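Local coordinates for tumor necrosis factor ligand superfamily member 9 (Mus musculus, PDB 6MKB), which binds the receptor TNFRSF9 (4-1BB) as a TNF-family cytokine and induces proliferation of activated peripheral blood T cells, at residues V54-P57 and G58-V62. Residues are numbered along the deposited sequence; the frame is centred on the assembly and turned at random.
Sequences VDSP and GLYYV
Tyr60 points back toward the loop that joins strand 51-54 to strand 58-70, and its OH donates a hydrogen bond to the carbonyl O of Ser56 at 2.7 Å. The acceptor lies at the ring edge, near its plane; the hydroxyl stands 22° off the plane of the carbonyl group, with a C=O...OH angle of 144°. With CG anti to the carbonyl carbon (chi1 -74°), the ring continues toward the loop, and a tyrosine suits the place because its ring can pack while its end bonds.

The tight side is apolar. Val54 approaches from the opposite direction, and CG1 lies obliquely against the ring, 3.5 Å from Tyr60 CZ. Leu125 and Leu163, on the strands flanking 58-70, also touch Tyr60, while Val54 meets Leu125 and Leu161; both side chains are buried, consistent with the interior of the jelly-roll sandwich of the TNF homology domain.

Toward the partly exposed Ser56 and Pro57 the packing gives way to water. The oxygen of one water lies 2.7 Å from Tyr60 OH, to which it donates, and 3.0 Å from Ser56 N, from which it accepts. Pro57, with its constrained phi, leads the chain into Gly58, whose extended backbone has a positive phi that would disfavour a side chain.

The phenol oxygen, donor to the carbonyl and acceptor from the water, thus has both roles filled, and ties the carbonyl of Ser56 directly, and its N-H through the water, to a side chain rooted among apolar residues.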
ATOM      1  N   VAL B  54      -1.876   0.002 -20.554  1.00 49.11           N
ATOM      2  CA  VAL B  54      -0.755  -0.924 -20.385  1.00 49.51           C
ATOM      3  C   VAL B  54      -0.413  -1.530 -21.755  1.00 54.71           C
ATOM      4  O   VAL B  54      -1.269  -2.134 -22.399  1.00 52.09           O
ATOM      5  CB  VAL B  54      -1.126  -1.994 -19.325  1.00 52.43           C
ATOM      6  CG1 VAL B  54      -0.216  -3.214 -19.385  1.00 52.54           C
ATOM      7  CG2 VAL B  54      -1.140  -1.393 -17.930  1.00 51.27           C
ATOM      8  N   ASP B  55       0.838  -1.353 -22.192  1.00 54.28           N
ATOM      9  CA  ASP B  55       1.321  -1.806 -23.497  1.00 56.12           C
ATOM     10  C   ASP B  55       1.554  -3.317 -23.585  1.00 57.38           C
ATOM     11  O   ASP B  55       1.002  -3.963 -24.479  1.00 58.33           O
ATOM     12  CB  ASP B  55       2.636  -1.088 -23.815  1.00 60.22           C
ATOM     13  CG  ASP B  55       2.993  -0.845 -25.263  1.00 80.87           C
ATOM     14  OD1 ASP B  55       2.531  -1.624 -26.136  1.00 82.28           O
ATOM     15  OD2 ASP B  55       3.764   0.107 -25.526  1.00 93.56           O
ATOM     16  N   SER B  56       2.399  -3.873 -22.716  1.00 51.44           N
ATOM     17  CA  SER B  56       2.775  -5.285 -22.807  1.00 51.63           C
ATOM     18  C   SER B  56       2.176  -6.173 -21.677  1.00 53.02           C
ATOM     19  O   SER B  56       1.980  -5.700 -20.559  1.00 52.11           O
ATOM     20  CB  SER B  56       4.296  -5.429 -22.855  1.00 56.36           C
ATOM     21  OG  SER B  56       4.910  -4.905 -21.691  1.00 73.70           O
ATOM     22  N   PRO B  57       1.853  -7.462 -21.969  1.00 47.83           N
ATOM     23  CA  PRO B  57       1.270  -8.316 -20.922  1.00 46.77           C
ATOM     24  C   PRO B  57       2.296  -8.808 -19.890  1.00 53.50           C
ATOM     25  O   PRO B  57       3.497  -8.973 -20.176  1.00 53.62           O
ATOM     26  CB  PRO B  57       0.708  -9.496 -21.711  1.00 48.64           C
ATOM     27  CG  PRO B  57       1.618  -9.595 -22.904  1.00 53.39           C
ATOM     28  CD  PRO B  57       1.997  -8.199 -23.249  1.00 48.92           C
ATOM     29  N   GLY B  58       1.780  -9.098 -18.705  1.00 49.83           N
ATOM     30  CA  GLY B  58       2.561  -9.628 -17.606  1.00 48.96           C
ATOM     31  C   GLY B  58       1.910  -9.459 -16.256  1.00 51.63           C
ATOM     32  O   GLY B  58       0.739  -9.073 -16.160  1.00 52.36           O
ATOM     33  N   LEU B  59       2.678  -9.762 -15.207  1.00 46.18           N
ATOM     34  CA  LEU B  59       2.256  -9.631 -13.820  1.00 44.36           C
ATOM     35  C   LEU B  59       2.661  -8.242 -13.332  1.00 47.76           C
ATOM     36  O   LEU B  59       3.852  -7.908 -13.299  1.00 45.88           O
ATOM     37  CB  LEU B  59       2.873 -10.747 -12.955  1.00 44.50           C
ATOM     38  CG  LEU B  59       2.387 -10.846 -11.511  1.00 47.98           C
ATOM     39  CD1 LEU B  59       0.917 -11.312 -11.437  1.00 46.66           C
ATOM     40  CD2 LEU B  59       3.298 -11.764 -10.704  1.00 49.83           C
ATOM     41  N   TYR B  60       1.660  -7.410 -13.021  1.00 44.05           N
ATOM     42  CA  TYR B  60       1.887  -6.046 -12.566  1.00 42.98           C
ATOM     43  C   TYR B  60       1.508  -5.897 -11.112  1.00 47.18           C
ATOM     44  O   TYR B  60       0.495  -6.447 -10.671  1.00 46.60           O
ATOM     45  CB  TYR B  60       1.062  -5.025 -13.398  1.00 43.66           C
ATOM     46  CG  TYR B  60       1.579  -4.765 -14.797  1.00 45.48           C
ATOM     47  CD1 TYR B  60       1.295  -5.645 -15.842  1.00 47.75           C
ATOM     48  CD2 TYR B  60       2.320  -3.621 -15.087  1.00 45.82           C
ATOM     49  CE1 TYR B  60       1.767  -5.411 -17.134  1.00 47.73           C
ATOM     50  CE2 TYR B  60       2.786  -3.371 -16.377  1.00 47.63           C
ATOM     51  CZ  TYR B  60       2.522  -4.278 -17.396  1.00 55.48           C
ATOM     52  OH  TYR B  60       2.990  -4.047 -18.672  1.00 51.11           O
ATOM     53  N   TYR B  61       2.308  -5.125 -10.373  1.00 42.47           N
ATOM     54  CA  TYR B  61       1.993  -4.748  -9.014  1.00 40.54           C
ATOM     55  C   TYR B  61       1.209  -3.459  -9.160  1.00 45.45           C
ATOM     56  O   TYR B  61       1.771  -2.464  -9.623  1.00 45.20           O
ATOM     57  CB  TYR B  61       3.276  -4.580  -8.207  1.00 40.86           C
ATOM     58  CG  TYR B  61       3.091  -4.109  -6.779  1.00 41.08           C
ATOM     59  CD1 TYR B  61       2.832  -2.770  -6.493  1.00 42.58           C
ATOM     60  CD2 TYR B  61       3.314  -4.967  -5.711  1.00 40.34           C
ATOM     61  CE1 TYR B  61       2.717  -2.320  -5.182  1.00 43.07           C
ATOM     62  CE2 TYR B  61       3.241  -4.519  -4.399  1.00 40.59           C
ATOM     63  CZ  TYR B  61       2.906  -3.202  -4.136  1.00 52.22           C
ATOM     64  OH  TYR B  61       2.808  -2.757  -2.834  1.00 60.02           O
ATOM     65  N   VAL B  62      -0.106  -3.492  -8.901  1.00 40.85           N
ATOM     66  CA  VAL B  62      -0.952  -2.309  -9.054  1.00 39.10           C
ATOM     67  C   VAL B  62      -1.196  -1.749  -7.670  1.00 44.45           C
ATOM     68  O   VAL B  62      -1.410  -2.521  -6.726  1.00 45.00           O
ATOM     69  CB  VAL B  62      -2.264  -2.625  -9.813  1.00 42.08           C
ATOM     70  CG1 VAL B  62      -2.973  -1.336 -10.225  1.00 42.01           C
ATOM     71  CG2 VAL B  62      -1.998  -3.497 -11.031  1.00 41.61           C
TER
HETATM   72  O   HOH W   1       3.728  -2.257 -20.558  1.00 47.99           O